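Local coordinates for DNA repair protein XRCC1 (Homo sapiens, PDB 3LQC) that scaffolds DNA single-strand break repair by assembling repair proteins, binds poly-ADP-ribose chains and restrains PARP1, and is represented here by its N-terminal domain, at residues H56-G61 and S145-H150; V89-M94 and R109-D114. All coordinates share one frame; numbering follows the deposited sequence.

Contact 1 of 2, residues H56-G61 and S145-H150; sequences HSVDIG and SFVRFH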
loop_
_atom_site.group_PDB
_atom_site.type_symbol
_atom_site.label_atom_id
_atom_site.label_comp_id
_atom_site.label_asym_id
_atom_site.label_seq_id
_atom_site.Cartn_x
_atom_site.Cartn_y
_atom_site.Cartn_z
ATOM N N HIS A 56 3.927 22.584 -13.872
ATOM C CA HIS A 56 2.479 22.482 -13.755
ATOM C C HIS A 56 2.050 21.032 -13.543
ATOM O O HIS A 56 1.341 20.705 -12.584
ATOM C CB HIS A 56 1.826 23.059 -15.020
ATOM C CG HIS A 56 0.345 22.860 -15.085
ATOM N ND1 HIS A 56 -0.241 21.888 -15.867
ATOM C CD2 HIS A 56 -0.671 23.509 -14.466
ATOM C CE1 HIS A 56 -1.555 21.945 -15.726
ATOM N NE2 HIS A 56 -1.842 22.921 -14.883
ATOM N N SER A 57 2.498 20.172 -14.450
ATOM C CA SER A 57 2.138 18.766 -14.437
ATOM C C SER A 57 3.252 17.948 -15.088
ATOM O O SER A 57 4.149 18.506 -15.719
ATOM C CB SER A 57 0.822 18.556 -15.183
ATOM O OG SER A 57 0.912 19.044 -16.512
ATOM N N VAL A 58 3.182 16.625 -14.940
ATOM C CA VAL A 58 4.242 15.738 -15.402
ATOM C C VAL A 58 3.691 14.487 -16.079
ATOM O O VAL A 58 2.861 13.786 -15.507
ATOM C CB VAL A 58 5.133 15.290 -14.227
ATOM C CG1 VAL A 58 6.275 14.419 -14.731
ATOM C CG2 VAL A 58 5.672 16.495 -13.476
ATOM N N ASP A 59 4.151 14.212 -17.296
ATOM C CA ASP A 59 3.783 12.987 -18.003
ATOM C C ASP A 59 4.998 12.068 -18.057
ATOM O O ASP A 59 6.094 12.496 -18.413
ATOM C CB ASP A 59 3.310 13.282 -19.430
ATOM C CG ASP A 59 2.145 14.258 -19.477
ATOM O OD1 ASP A 59 1.405 14.381 -18.468
ATOM O OD2 ASP A 59 1.965 14.897 -20.538
ATOM N N ILE A 60 4.797 10.802 -17.711
ATOM C CA ILE A 60 5.894 9.854 -17.611
ATOM C C ILE A 60 5.600 8.598 -18.415
ATOM O O ILE A 60 4.546 7.986 -18.264
ATOM C CB ILE A 60 6.153 9.470 -16.150
ATOM C CG1 ILE A 60 6.630 10.694 -15.373
ATOM C CG2 ILE A 60 7.167 8.336 -16.059
ATOM C CD1 ILE A 60 6.873 10.431 -13.928
ATOM N N GLY A 61 6.537 8.230 -19.280
ATOM C CA GLY A 61 6.422 7.015 -20.058
ATOM C C GLY A 61 7.443 6.013 -19.575
ATOM O O GLY A 61 8.645 6.220 -19.731
ATOM N N SER A 145 10.849 5.832 -21.009
ATOM C CA SER A 145 10.806 6.126 -22.434
ATOM C C SER A 145 10.789 7.628 -22.597
ATOM O O SER A 145 11.429 8.178 -23.484
ATOM C CB SER A 145 9.574 5.510 -23.088
ATOM O OG SER A 145 9.753 4.112 -23.208
ATOM N N PHE A 146 10.061 8.292 -21.716
ATOM C CA PHE A 146 9.978 9.731 -21.772
ATOM C C PHE A 146 9.470 10.301 -20.464
ATOM O O PHE A 146 8.800 9.627 -19.687
ATOM C CB PHE A 146 9.091 10.174 -22.943
ATOM C CG PHE A 146 7.638 9.820 -22.782
ATOM C CD1 PHE A 146 6.820 10.556 -21.940
ATOM C CD2 PHE A 146 7.091 8.761 -23.485
ATOM C CE1 PHE A 146 5.487 10.242 -21.791
ATOM C CE2 PHE A 146 5.755 8.436 -23.342
ATOM C CZ PHE A 146 4.949 9.181 -22.498
ATOM N N VAL A 147 9.831 11.548 -20.213
ATOM C CA VAL A 147 9.238 12.309 -19.134
ATOM C C VAL A 147 9.045 13.718 -19.669
ATOM O O VAL A 147 9.950 14.286 -20.288
ATOM C CB VAL A 147 10.122 12.312 -17.866
ATOM C CG1 VAL A 147 11.566 12.671 -18.212
ATOM C CG2 VAL A 147 9.553 13.265 -16.827
ATOM N N ARG A 148 7.850 14.261 -19.476
ATOM C CA ARG A 148 7.552 15.609 -19.931
ATOM C C ARG A 148 7.082 16.471 -18.774
ATOM O O ARG A 148 6.302 16.034 -17.927
ATOM C CB ARG A 148 6.498 15.593 -21.031
ATOM C CG ARG A 148 6.991 14.989 -22.314
ATOM C CD ARG A 148 5.841 14.540 -23.188
ATOM N NE ARG A 148 6.318 13.613 -24.207
ATOM C CZ ARG A 148 5.594 12.611 -24.698
ATOM N NH1 ARG A 148 4.350 12.399 -24.258
ATOM N NH2 ARG A 148 6.118 11.818 -25.626
ATOM N N PHE A 149 7.581 17.698 -18.745
ATOM C CA PHE A 149 7.194 18.654 -17.733
ATOM C C PHE A 149 6.475 19.801 -18.408
ATOM O O PHE A 149 6.937 20.332 -19.414
ATOM C CB PHE A 149 8.425 19.140 -16.976
ATOM C CG PHE A 149 9.296 18.025 -16.493
ATOM C CD1 PHE A 149 8.995 17.352 -15.321
ATOM C CD2 PHE A 149 10.403 17.629 -17.223
ATOM C CE1 PHE A 149 9.791 16.314 -14.880
ATOM C CE2 PHE A 149 11.202 16.597 -16.786
ATOM C CZ PHE A 149 10.895 15.935 -15.617
ATOM N N HIS A 150 5.322 20.155 -17.861
ATOM C CA HIS A 150 4.513 21.218 -18.423
ATOM C C HIS A 150 4.579 22.449 -17.540
ATOM O O HIS A 150 4.426 22.368 -16.320
ATOM C CB HIS A 150 3.076 20.743 -18.621
ATOM C CG HIS A 150 2.968 19.528 -19.487
ATOM N ND1 HIS A 150 3.099 19.578 -20.859
ATOM C CD2 HIS A 150 2.762 18.226 -19.176
ATOM C CE1 HIS A 150 2.970 18.363 -21.356
ATOM N NE2 HIS A 150 2.764 17.523 -20.357
#
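Val58 and Ile60 stand beside Phe149 and Val147 on the buried face of an antiparallel strand pair formed by 56-61 and 145-150, whose axes run 175° apart. Each pair projects together from the sheet, so their flanks touch: Val58 CG2 meets Phe149 CD1 at 3.9 Å, and Ile60 CG1 lies 4.2 Å from Val147 CG2. Branched aliphatic residues and an aromatic ring suit this tightly packed side, which is lined by apolar side chains. Between the strands, Asp59 and Arg148 form a hydrogen-bonded pair, with Arg148 N 2.7 Å from Asp59 O.

The other face, carrying Asp59, Phe146, Arg148 and His150, is looser and partly open to solvent. Its close-packed spot is Gly61, whose CA sits over the Phe146 ring, 3.6 Å from the centroid, in a CH-pi contact. Phe146 holds CG between its backbone N and carbonyl carbon (chi1 68°), folding the ring over the neighbouring strand; with no CB on Gly61, the ring can lie flat there. Arg148 NH2 covers the opposite ring face. Farther along, His150 NE2 donates to Asp59 OD2 at 2.8 Å, nearly straight and in the imidazole plane but from above the carboxylate plane.

Classic beta bulges interrupt the ladder at both ends: His56 and Ser57 face His150, while Ser145 and Phe146 face Gly61, both giving their N-H to Gly61 O.

The pair belongs to the three-stranded sheet of the sandwich: strand 108-111 flanks 57-63 on its other edge, helix 17-25 packs against Val147 and Arg148, and Phe149 reaches Val128 and Ile130 of strand 125-133 in the five-stranded sheet.

Contact 2 of 2, residues V89-M94 and R109-D114; sequences VTSSFM and RMFGPD
In the beta-sandwich of the XRCC1 N-terminal domain, outermost strands of the two sheets face each other here, bringing Phe93 and Ser92 against Arg109. Strand 89-92 belongs to the five-stranded sheet and strand 109-111 to the three-stranded one; their axes pass 10.3 Å apart, a spacing bridged by side chains. Arginine suits this border because its long aliphatic part can pack inside while its charged end reaches the rim. Arg109 CD lies over one face of the Phe93 ring, 4.0 Å from its centroid, in a CH-pi contact. Nearer the ring's rim, Arg109 CG approaches Phe93 CE1 to 3.7 Å.

From CD, the bend at chi3 (61°) turns the guanidinium toward the backbone of the facing strand. Arg109 NH1 donates to a lone pair of Ser92 O at 2.7 Å, a markedly bent bond (136° at the hydrogen). The same nitrogen also forms a salt bridge with an acidic side chain of a different protein in the assembly, and that protein takes a hydrogen bond from Ser92 N, so this border is also part of a protein-binding surface. Phe111, from the same strand as Arg109, places CE2 over one guanidinium face. Its ring then closes the buried side against Phe93, which reaches in from the facing segment: Phe93 CZ lies near the plane of the Phe111 ring, at its edge, 4.0 Å from Phe111 CZ.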
loop_
_atom_site.group_PDB
_atom_site.type_symbol
_atom_site.label_atom_id
_atom_site.label_comp_id
_atom_site.label_asym_id
_atom_site.label_seq_id
_atom_site.Cartn_x
_atom_site.Cartn_y
_atom_site.Cartn_z
ATOM N N VAL A 89 5.428 12.088 -5.984
ATOM C CA VAL A 89 5.715 11.027 -5.045
ATOM C C VAL A 89 5.985 9.704 -5.780
ATOM O O VAL A 89 5.498 9.488 -6.890
ATOM C CB VAL A 89 4.549 10.901 -4.055
ATOM C CG1 VAL A 89 3.561 9.821 -4.503
ATOM C CG2 VAL A 89 5.077 10.645 -2.667
ATOM N N THR A 90 6.785 8.832 -5.175
ATOM C CA THR A 90 7.124 7.548 -5.797
ATOM C C THR A 90 5.877 6.791 -6.270
ATOM O O THR A 90 5.009 6.427 -5.480
ATOM C CB THR A 90 7.929 6.650 -4.851
ATOM O OG1 THR A 90 9.063 7.370 -4.351
ATOM C CG2 THR A 90 8.411 5.403 -5.594
ATOM N N SER A 91 5.802 6.549 -7.570
ATOM C CA SER A 91 4.585 6.042 -8.179
ATOM C C SER A 91 4.805 4.733 -8.939
ATOM O O SER A 91 5.860 4.516 -9.536
ATOM C CB SER A 91 3.988 7.103 -9.102
ATOM O OG SER A 91 3.733 8.285 -8.371
ATOM N N SER A 92 3.787 3.877 -8.909
ATOM C CA SER A 92 3.860 2.527 -9.466
ATOM C C SER A 92 3.694 2.499 -10.985
ATOM O O SER A 92 2.844 3.186 -11.548
ATOM C CB SER A 92 2.798 1.646 -8.805
ATOM O OG SER A 92 2.655 0.417 -9.475
ATOM N N PHE A 93 4.520 1.701 -11.645
ATOM C CA PHE A 93 4.421 1.528 -13.086
ATOM C C PHE A 93 4.404 0.054 -13.454
ATOM O O PHE A 93 3.886 -0.319 -14.504
ATOM C CB PHE A 93 5.556 2.257 -13.803
ATOM C CG PHE A 93 5.322 3.726 -13.928
ATOM C CD1 PHE A 93 4.790 4.256 -15.090
ATOM C CD2 PHE A 93 5.588 4.572 -12.868
ATOM C CE1 PHE A 93 4.549 5.613 -15.201
ATOM C CE2 PHE A 93 5.345 5.927 -12.974
ATOM C CZ PHE A 93 4.829 6.447 -14.142
ATOM N N MET A 94 4.962 -0.780 -12.580
ATOM C CA MET A 94 4.895 -2.229 -12.751
ATOM C C MET A 94 4.780 -2.907 -11.402
ATOM O O MET A 94 5.331 -2.427 -10.412
ATOM C CB MET A 94 6.143 -2.759 -13.458
ATOM C CG MET A 94 6.429 -2.107 -14.787
ATOM S SD MET A 94 7.914 -2.776 -15.544
ATOM C CE MET A 94 7.392 -4.430 -15.980
ATOM N N ARG A 109 1.723 7.357 -17.577
ATOM C CA ARG A 109 0.825 8.014 -16.636
ATOM C C ARG A 109 1.019 9.524 -16.680
ATOM O O ARG A 109 2.152 10.010 -16.730
ATOM C CB ARG A 109 1.027 7.480 -15.214
ATOM C CG ARG A 109 0.857 5.977 -15.106
ATOM C CD ARG A 109 1.078 5.489 -13.688
ATOM N NE ARG A 109 0.131 6.081 -12.755
ATOM C CZ ARG A 109 0.223 5.958 -11.437
ATOM N NH1 ARG A 109 1.219 5.262 -10.914
ATOM N NH2 ARG A 109 -0.675 6.529 -10.646
ATOM N N MET A 110 -0.095 10.249 -16.684
ATOM C CA MET A 110 -0.092 11.702 -16.638
ATOM C C MET A 110 -0.390 12.115 -15.216
ATOM O O MET A 110 -1.275 11.547 -14.585
ATOM C CB MET A 110 -1.183 12.264 -17.553
ATOM C CG MET A 110 -1.375 11.498 -18.864
ATOM S SD MET A 110 -0.022 11.729 -20.031
ATOM C CE MET A 110 -0.670 10.963 -21.511
ATOM N N PHE A 111 0.338 13.106 -14.715
ATOM C CA PHE A 111 0.116 13.606 -13.362
ATOM C C PHE A 111 -0.136 15.108 -13.378
ATOM O O PHE A 111 0.802 15.901 -13.405
ATOM C CB PHE A 111 1.309 13.266 -12.460
ATOM C CG PHE A 111 1.668 11.800 -12.455
ATOM C CD1 PHE A 111 2.444 11.259 -13.465
ATOM C CD2 PHE A 111 1.220 10.961 -11.441
ATOM C CE1 PHE A 111 2.773 9.909 -13.470
ATOM C CE2 PHE A 111 1.544 9.612 -11.441
ATOM C CZ PHE A 111 2.326 9.085 -12.458
ATOM N N GLY A 112 -1.406 15.495 -13.374
ATOM C CA GLY A 112 -1.776 16.896 -13.392
ATOM C C GLY A 112 -1.535 17.555 -12.053
ATOM O O GLY A 112 -1.086 16.907 -11.112
ATOM N N PRO A 113 -1.845 18.853 -11.952
ATOM C CA PRO A 113 -1.558 19.602 -10.724
ATOM C C PRO A 113 -2.077 18.835 -9.527
ATOM O O PRO A 113 -1.522 18.870 -8.428
ATOM C CB PRO A 113 -2.377 20.887 -10.899
ATOM C CG PRO A 113 -2.534 21.045 -12.365
ATOM C CD PRO A 113 -2.579 19.658 -12.944
ATOM N N ASP A 114 -3.163 18.126 -9.771
ATOM C CA ASP A 114 -3.890 17.436 -8.731
ATOM C C ASP A 114 -3.053 16.346 -8.076
ATOM O O ASP A 114 -3.180 16.081 -6.880
ATOM C CB ASP A 114 -5.146 16.820 -9.334
ATOM C CG ASP A 114 -5.985 16.119 -8.310
ATOM O OD1 ASP A 114 -6.076 16.635 -7.172
ATOM O OD2 ASP A 114 -6.550 15.055 -8.641
#

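Overall arrangement
Starting from the N terminus, the chain lays down 56-61 and, after 83 intervening residues, returns as 145-150, so contact 1 closes a long loop containing strands of both sheets. Contact 2 is nested within that loop: 89-94 and 109-114 close a short excursion that includes helix 96-101. The two contacts, their centres about 9 Å apart, meet because strand 57-63 of contact 1 pairs on its other edge with strand 108-111, which carries part of contact 2, through Val58 with Phe111 and Ile60 with Arg109. Contact 1 thus works within the three-stranded sheet, whereas contact 2 ties that sheet to the five-stranded one, joining the layers of the sandwich.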